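Local coordinates for Mll8374 protein (Mesorhizobium loti, PDB 3B5E) that probably hydrolyses carboxylic esters, as a carboxylesterase of the alpha/beta-hydrolase fold with a likely serine nucleophile, at residues T44-V47 / P48-R51; L108-D111 / H112-F115; P174-P177 / A178-L182. All coordinates share one frame; numbering follows the deposited sequence. Where two conformers were deposited one is given.

Contact 1: T44-V47 / P48-R51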
loop_
_atom_site.group_PDB
_atom_site.type_symbol
_atom_site.label_atom_id
_atom_site.label_comp_id
_atom_site.label_asym_id
_atom_site.label_seq_id
_atom_site.Cartn_x
_atom_site.Cartn_y
_atom_site.Cartn_z
ATOM N N THR A 44 7.374 -10.486 3.958
ATOM C CA THR A 44 7.915 -10.364 5.319
ATOM C C THR A 44 8.520 -8.978 5.602
ATOM O O THR A 44 8.751 -8.621 6.760
ATOM C CB THR A 44 8.982 -11.438 5.588
ATOM O OG1 THR A 44 10.105 -11.226 4.718
ATOM C CG2 THR A 44 8.407 -12.835 5.386
ATOM N N THR A 45 8.773 -8.206 4.547
ATOM C CA THR A 45 9.647 -7.031 4.628
ATOM C C THR A 45 9.049 -5.812 5.347
ATOM O O THR A 45 9.788 -5.054 5.969
ATOM C CB THR A 45 10.226 -6.640 3.238
ATOM O OG1 THR A 45 9.152 -6.353 2.340
ATOM C CG2 THR A 45 11.110 -7.741 2.664
ATOM N N LEU A 46 7.734 -5.631 5.301
ATOM C CA LEU A 46 7.097 -4.504 5.978
ATOM C C LEU A 46 6.570 -4.857 7.366
ATOM O O LEU A 46 6.035 -3.983 8.062
ATOM C CB LEU A 46 5.965 -3.942 5.111
ATOM C CG LEU A 46 6.275 -3.290 3.747
ATOM C CD1 LEU A 46 5.038 -2.672 3.217
ATOM C CD2 LEU A 46 7.414 -2.234 3.912
ATOM N N VAL A 47 6.738 -6.118 7.792
ATOM C CA VAL A 47 6.187 -6.555 9.067
ATOM C C VAL A 47 6.843 -5.826 10.272
ATOM O O VAL A 47 6.144 -5.355 11.154
ATOM C CB VAL A 47 6.177 -8.120 9.206
ATOM C CG1 VAL A 47 5.822 -8.553 10.635
ATOM C CG2 VAL A 47 5.194 -8.743 8.214
ATOM N N PRO A 48 8.171 -5.720 10.301
ATOM C CA PRO A 48 8.791 -4.917 11.373
ATOM C C PRO A 48 8.293 -3.458 11.446
ATOM O O PRO A 48 7.982 -2.975 12.516
ATOM C CB PRO A 48 10.278 -5.016 11.058
ATOM C CG PRO A 48 10.406 -6.310 10.283
ATOM C CD PRO A 48 9.193 -6.303 9.414
ATOM N N LEU A 49 8.177 -2.776 10.317
ATOM C CA LEU A 49 7.634 -1.419 10.315
ATOM C C LEU A 49 6.190 -1.399 10.839
ATOM O O LEU A 49 5.828 -0.563 11.670
ATOM C CB LEU A 49 7.671 -0.877 8.881
ATOM C CG LEU A 49 7.323 0.580 8.615
ATOM C CD1 LEU A 49 8.567 1.423 8.908
ATOM C CD2 LEU A 49 6.884 0.747 7.161
ATOM N N ALA A 50 5.373 -2.316 10.331
ATOM C CA ALA A 50 3.961 -2.434 10.715
ATOM C C ALA A 50 3.789 -2.617 12.211
ATOM O O ALA A 50 2.899 -2.016 12.816
ATOM C CB ALA A 50 3.284 -3.584 9.950
ATOM N N ARG A 51 4.644 -3.437 12.810
ATOM C CA ARG A 51 4.607 -3.676 14.255
ATOM C C ARG A 51 4.975 -2.444 15.064
ATOM O O ARG A 51 4.411 -2.222 16.126
ATOM C CB ARG A 51 5.552 -4.807 14.646
ATOM C CG ARG A 51 4.974 -6.169 14.404
ATOM C CD ARG A 51 5.844 -7.244 15.050
ATOM N NE ARG A 51 7.163 -7.348 14.421
ATOM C CZ ARG A 51 7.784 -8.497 14.132
ATOM N NH1 ARG A 51 7.220 -9.669 14.394
ATOM N NH2 ARG A 51 8.976 -8.461 13.554
HETATM O O HOH W 1 9.783 -3.259 7.975
#
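V47 and R51 meet one helical turn apart, first through their backbones. V47 O accepts the backbone N of R51 at 2.9 Å. CG of R51 also rests on that carbonyl, 3.5 Å from V47 O. One step earlier, A50 N donates to L46 O, also at 2.9 Å and nearly straight (164° at the hydrogen). CB of A50 sits over the same L46 O. These two bonds form the first turn of helix 47-53.

The side chains of V47 and R51 add a less certain contact. R51 was deposited in two conformers. In one of them CG1 of V47 stands 4.0 Å above the plane of the R51 guanidinium, over its centre; for the other this contact is doubtful. V47 has chi1 at 170°, which puts CG1 on the carbonyl side, where that guanidinium lies. The arginine chain reaches back because it bends at chi3 (-66°).

P48 has no N-H to give, but a helix can take a proline this early without losing a bond. The N-H of L49 is held by a water, which accepts from L49 N at 2.9 Å and donates to T45 O at 2.7 Å. The water thus ties the type I turn T44-V47 to the helix start. L46 and L49 come together more loosely, CD2 of each 4.4 Å apart.

D42, two residues before the turn, holds it. T44 OG1 bonds to its carboxylate, and T45 OG1 to its carbonyl. L46 and L49 both pack on I201. V47 and A50 face the large sheet: V47 touches L23, L35 and A61, and A50 touches L35 and L59. Helix 47-53 thereby lies against strand 32-36, which it follows, and against its sheet neighbour 58-62, with strand 20-23 beyond.

Contact 2: L108-D111 / H112-F115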
loop_
_atom_site.group_PDB
_atom_site.type_symbol
_atom_site.label_atom_id
_atom_site.label_comp_id
_atom_site.label_asym_id
_atom_site.label_seq_id
_atom_site.Cartn_x
_atom_site.Cartn_y
_atom_site.Cartn_z
ATOM N N LEU A 108 -12.229 -9.355 8.713
ATOM C CA LEU A 108 -11.563 -8.066 8.721
ATOM C C LEU A 108 -12.588 -6.965 8.521
ATOM O O LEU A 108 -13.474 -7.080 7.691
ATOM C CB LEU A 108 -10.485 -7.980 7.658
ATOM C CG LEU A 108 -9.399 -9.064 7.665
ATOM C CD1 LEU A 108 -8.422 -8.902 6.519
ATOM C CD2 LEU A 108 -8.681 -9.141 9.042
ATOM N N ASN A 109 -12.478 -5.912 9.314
ATOM C CA ASN A 109 -13.365 -4.763 9.182
ATOM C C ASN A 109 -12.716 -3.745 8.279
ATOM O O ASN A 109 -11.772 -3.067 8.696
ATOM C CB ASN A 109 -13.636 -4.141 10.554
ATOM C CG ASN A 109 -14.811 -3.185 10.531
ATOM O OD1 ASN A 109 -15.245 -2.726 9.463
ATOM N ND2 ASN A 109 -15.352 -2.900 11.714
ATOM N N LEU A 110 -13.176 -3.655 7.031
ATOM C CA LEU A 110 -12.548 -2.733 6.085
ATOM C C LEU A 110 -12.854 -1.255 6.438
ATOM O O LEU A 110 -12.165 -0.365 5.973
ATOM C CB LEU A 110 -12.873 -3.093 4.621
ATOM C CG LEU A 110 -12.326 -4.431 4.071
ATOM C CD1 LEU A 110 -12.582 -4.549 2.579
ATOM C CD2 LEU A 110 -10.858 -4.610 4.334
ATOM N N ASP A 111 -13.830 -1.015 7.316
ATOM C CA ASP A 111 -14.030 0.310 7.921
ATOM C C ASP A 111 -13.015 0.619 9.015
ATOM O O ASP A 111 -13.094 1.669 9.661
ATOM C CB ASP A 111 -15.445 0.441 8.504
ATOM C CG ASP A 111 -16.500 0.528 7.432
ATOM O OD1 ASP A 111 -16.181 1.067 6.342
ATOM O OD2 ASP A 111 -17.630 0.048 7.684
ATOM N N HIS A 112 -12.085 -0.303 9.244
ATOM C CA HIS A 112 -11.028 -0.102 10.223
ATOM C C HIS A 112 -9.682 -0.540 9.642
ATOM O O HIS A 112 -8.770 -0.922 10.382
ATOM C CB HIS A 112 -11.368 -0.866 11.517
ATOM C CG HIS A 112 -12.465 -0.231 12.312
ATOM N ND1 HIS A 112 -12.221 0.584 13.396
ATOM C CD2 HIS A 112 -13.810 -0.258 12.154
ATOM C CE1 HIS A 112 -13.370 1.012 13.886
ATOM N NE2 HIS A 112 -14.349 0.517 13.150
ATOM N N ALA A 113 -9.558 -0.496 8.319
ATOM C CA ALA A 113 -8.378 -1.018 7.661
ATOM C C ALA A 113 -7.591 0.124 7.011
ATOM O O ALA A 113 -8.188 1.078 6.531
ATOM C CB ALA A 113 -8.780 -2.023 6.635
ATOM N N THR A 114 -6.263 0.014 7.035
ATOM C CA THR A 114 -5.332 0.901 6.337
ATOM C C THR A 114 -4.545 0.069 5.363
ATOM O O THR A 114 -4.139 -1.053 5.686
ATOM C CB THR A 114 -4.321 1.583 7.279
ATOM O OG1 THR A 114 -5.039 2.328 8.260
ATOM C CG2 THR A 114 -3.330 2.544 6.491
ATOM N N PHE A 115 -4.360 0.620 4.170
ATOM C CA PHE A 115 -3.544 0.004 3.147
ATOM C C PHE A 115 -2.190 0.726 3.161
ATOM O O PHE A 115 -2.122 1.891 2.836
ATOM C CB PHE A 115 -4.251 0.056 1.800
ATOM C CG PHE A 115 -5.427 -0.862 1.719
ATOM C CD1 PHE A 115 -6.606 -0.577 2.400
ATOM C CD2 PHE A 115 -5.345 -2.056 0.992
ATOM C CE1 PHE A 115 -7.695 -1.453 2.343
ATOM C CE2 PHE A 115 -6.419 -2.933 0.948
ATOM C CZ PHE A 115 -7.596 -2.628 1.624
HETATM O O HOH W 2 -17.394 -0.267 12.195
#
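The amide of N109 crosses the H112 imidazole obliquely at its CD2, with N109 ND2 3.1 Å from H112 CD2. The two planes are 53° apart, so this is not a flat stack. N109 also makes an Asx turn. Its OD1 accepts the backbone N of D111 at 3.1 Å. The turn lies where the chain leaves helix 85-106 and enters strand 113-118, a central strand of the alpha/beta-hydrolase sheet.

With chi1 at -165°, N109 carries its amide to the carbonyl side, over the residues that follow. OD1 then lies at the edge of the H112 ring, in its plane, while it accepts D111 N from above the carbonyl plane. Over one face of the ring lies D111 O, 3.2 Å from H112 CD2. The backbone closes the same bend: H112 N donates to N109 O at 2.8 Å, again from well above the carbonyl plane. N109 therefore holds the turn with two oxygens. With an alanine in its place, D111 N is likely to be left without its side-chain acceptor and the H112 ring without the amide beside it.

The polar ends are fixed elsewhere too. H112 ND1 bonds to E31, and D111 OD1 makes a salt bridge with R137. These partners stand just before strands 32-36 and 138-142, on the two sides of strand 113-118. On the side facing helix 85-106 the contact is apolar. CD2 of L110 meets CB of A113 at 4.0 Å, and L110 also packs on N100 and A103.

A water bridges the two polar side chains, 3.3 Å from H112 NE2 and accepting a weak bond of 3.4 Å from N109 ND2.

Contact 3: P174-P177 / A178-L182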
loop_
_atom_site.group_PDB
_atom_site.type_symbol
_atom_site.label_atom_id
_atom_site.label_comp_id
_atom_site.label_asym_id
_atom_site.label_seq_id
_atom_site.Cartn_x
_atom_site.Cartn_y
_atom_site.Cartn_z
ATOM N N PRO A 174 10.917 13.756 -7.390
ATOM C CA PRO A 174 10.258 14.707 -8.292
ATOM C C PRO A 174 8.819 14.429 -8.760
ATOM O O PRO A 174 8.151 15.354 -9.249
ATOM C CB PRO A 174 11.173 14.717 -9.521
ATOM C CG PRO A 174 12.443 14.197 -9.086
ATOM C CD PRO A 174 12.158 13.218 -8.001
ATOM N N PHE A 175 8.341 13.189 -8.621
ATOM C CA PHE A 175 7.034 12.808 -9.101
ATOM C C PHE A 175 5.990 12.944 -8.019
ATOM O O PHE A 175 4.799 12.813 -8.302
ATOM C CB PHE A 175 7.039 11.359 -9.645
ATOM C CG PHE A 175 8.147 11.091 -10.617
ATOM C CD1 PHE A 175 8.206 11.806 -11.811
ATOM C CD2 PHE A 175 9.142 10.174 -10.321
ATOM C CE1 PHE A 175 9.216 11.595 -12.724
ATOM C CE2 PHE A 175 10.162 9.930 -11.243
ATOM C CZ PHE A 175 10.199 10.667 -12.448
ATOM N N VAL A 176 6.403 13.227 -6.778
ATOM C CA VAL A 176 5.438 13.318 -5.688
ATOM C C VAL A 176 4.421 14.487 -5.810
ATOM O O VAL A 176 3.231 14.259 -5.604
ATOM C CB VAL A 176 6.122 13.212 -4.288
ATOM C CG1 VAL A 176 5.082 13.385 -3.165
ATOM C CG2 VAL A 176 6.810 11.876 -4.204
ATOM N N PRO A 177 4.848 15.727 -6.176
ATOM C CA PRO A 177 3.845 16.770 -6.373
ATOM C C PRO A 177 2.703 16.367 -7.317
ATOM O O PRO A 177 1.533 16.618 -6.990
ATOM C CB PRO A 177 4.679 17.949 -6.895
ATOM C CG PRO A 177 5.980 17.771 -6.186
ATOM C CD PRO A 177 6.216 16.289 -6.242
ATOM N N ALA A 178 3.026 15.687 -8.428
ATOM C CA ALA A 178 1.992 15.273 -9.389
ATOM C C ALA A 178 0.964 14.327 -8.731
ATOM O O ALA A 178 -0.240 14.436 -8.979
ATOM C CB ALA A 178 2.641 14.632 -10.634
ATOM N N LEU A 179 1.444 13.424 -7.869
ATOM C CA LEU A 179 0.555 12.486 -7.178
ATOM C C LEU A 179 -0.342 13.216 -6.196
ATOM O O LEU A 179 -1.520 12.891 -6.079
ATOM C CB LEU A 179 1.362 11.411 -6.445
ATOM C CG LEU A 179 0.550 10.227 -5.936
ATOM C CD1 LEU A 179 -0.256 9.486 -7.068
ATOM C CD2 LEU A 179 1.495 9.312 -5.130
ATOM N N VAL A 180 0.226 14.172 -5.460
ATOM C CA VAL A 180 -0.562 15.008 -4.522
ATOM C C VAL A 180 -1.694 15.756 -5.239
ATOM O O VAL A 180 -2.821 15.769 -4.767
ATOM C CB VAL A 180 0.320 16.028 -3.742
ATOM C CG1 VAL A 180 -0.571 17.033 -2.969
ATOM C CG2 VAL A 180 1.286 15.253 -2.818
ATOM N N THR A 181 -1.350 16.356 -6.366
ATOM C CA THR A 181 -2.301 17.071 -7.198
ATOM C C THR A 181 -3.402 16.114 -7.677
ATOM O O THR A 181 -4.618 16.407 -7.567
ATOM C CB THR A 181 -1.566 17.759 -8.389
ATOM O OG1 THR A 181 -0.776 18.831 -7.871
ATOM C CG2 THR A 181 -2.584 18.328 -9.436
ATOM N N LEU A 182 -2.988 14.972 -8.194
ATOM C CA LEU A 182 -3.933 13.985 -8.728
ATOM C C LEU A 182 -4.940 13.518 -7.674
ATOM O O LEU A 182 -6.144 13.529 -7.908
ATOM C CB LEU A 182 -3.157 12.787 -9.275
ATOM C CG LEU A 182 -3.962 11.647 -9.893
ATOM C CD1 LEU A 182 -4.572 12.100 -11.186
ATOM C CD2 LEU A 182 -3.051 10.419 -10.078
HETATM O O HOH W 3 5.606 15.936 -9.931
#
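The carbonyls of F175, V176 and P177 take the N-H groups of L179, V180 and T181, four residues on: V180 N bonds to V176 O at 3.0 Å, nearly straight at 169°, while the bond from L179 N to F175 O is weak. This lies near the start of helix 176-185, the helix of a beta-alpha-beta crossover between strands 160-166 and 189-195 of the alpha/beta-hydrolase fold.

V176 and V180 pack one turn apart, with CG1 of V176 4.2 Å from CG2 of V180. The same CG2 lies against the V176 carbonyl, 3.5 Å from V176 O. A chi1 of 177° sets CG1 of V176 on the V180 side. Both valines rest on I163 of strand 160-166. L179 shares that support and also touches P144. CB of L179 packs on V176 O. F175 packs instead on T81, M145 and P146. V176 stands close to what is probably the catalytic Ser-His-Asp triad, but not in contact with it.

The solvent-side residues P177, A178 and T181 make their bonds mainly through backbone and water. P177 brings no N-H, which a helix can do without near its start. A178 N is met by a water. The water accepts from A178 N at 3.0 Å and donates to P174 O at 2.7 Å, joining the loop to the helix.

P177 O takes two donors from one residue. T181 N reaches it at 3.0 Å, and T181 OG1, placed beside its own backbone N by a chi1 of -70°, adds a weak bond at 3.3 Å.

How the contacts relate
Contacts 1 and 3 both lie at helix starts, partly buried, on opposite sides of the chain's centre. Each has a proline there and a water from the preceding loop to a helix N-H. Contact 2 differs: it is a surface bend entering a strand, held by an amide, with a salt bridge and a hydrogen bond to residues outside. Contact 1 packs on strands 20-23, 32-36 and 58-62, contact 3 on strand 160-166. Contact 2 lies between them in the sheet, on strand 113-118, and shares strand 32-36 with contact 1. The centres of contacts 1 and 2 are about 17 Å apart. None of the three touches another; one large sheet connects them.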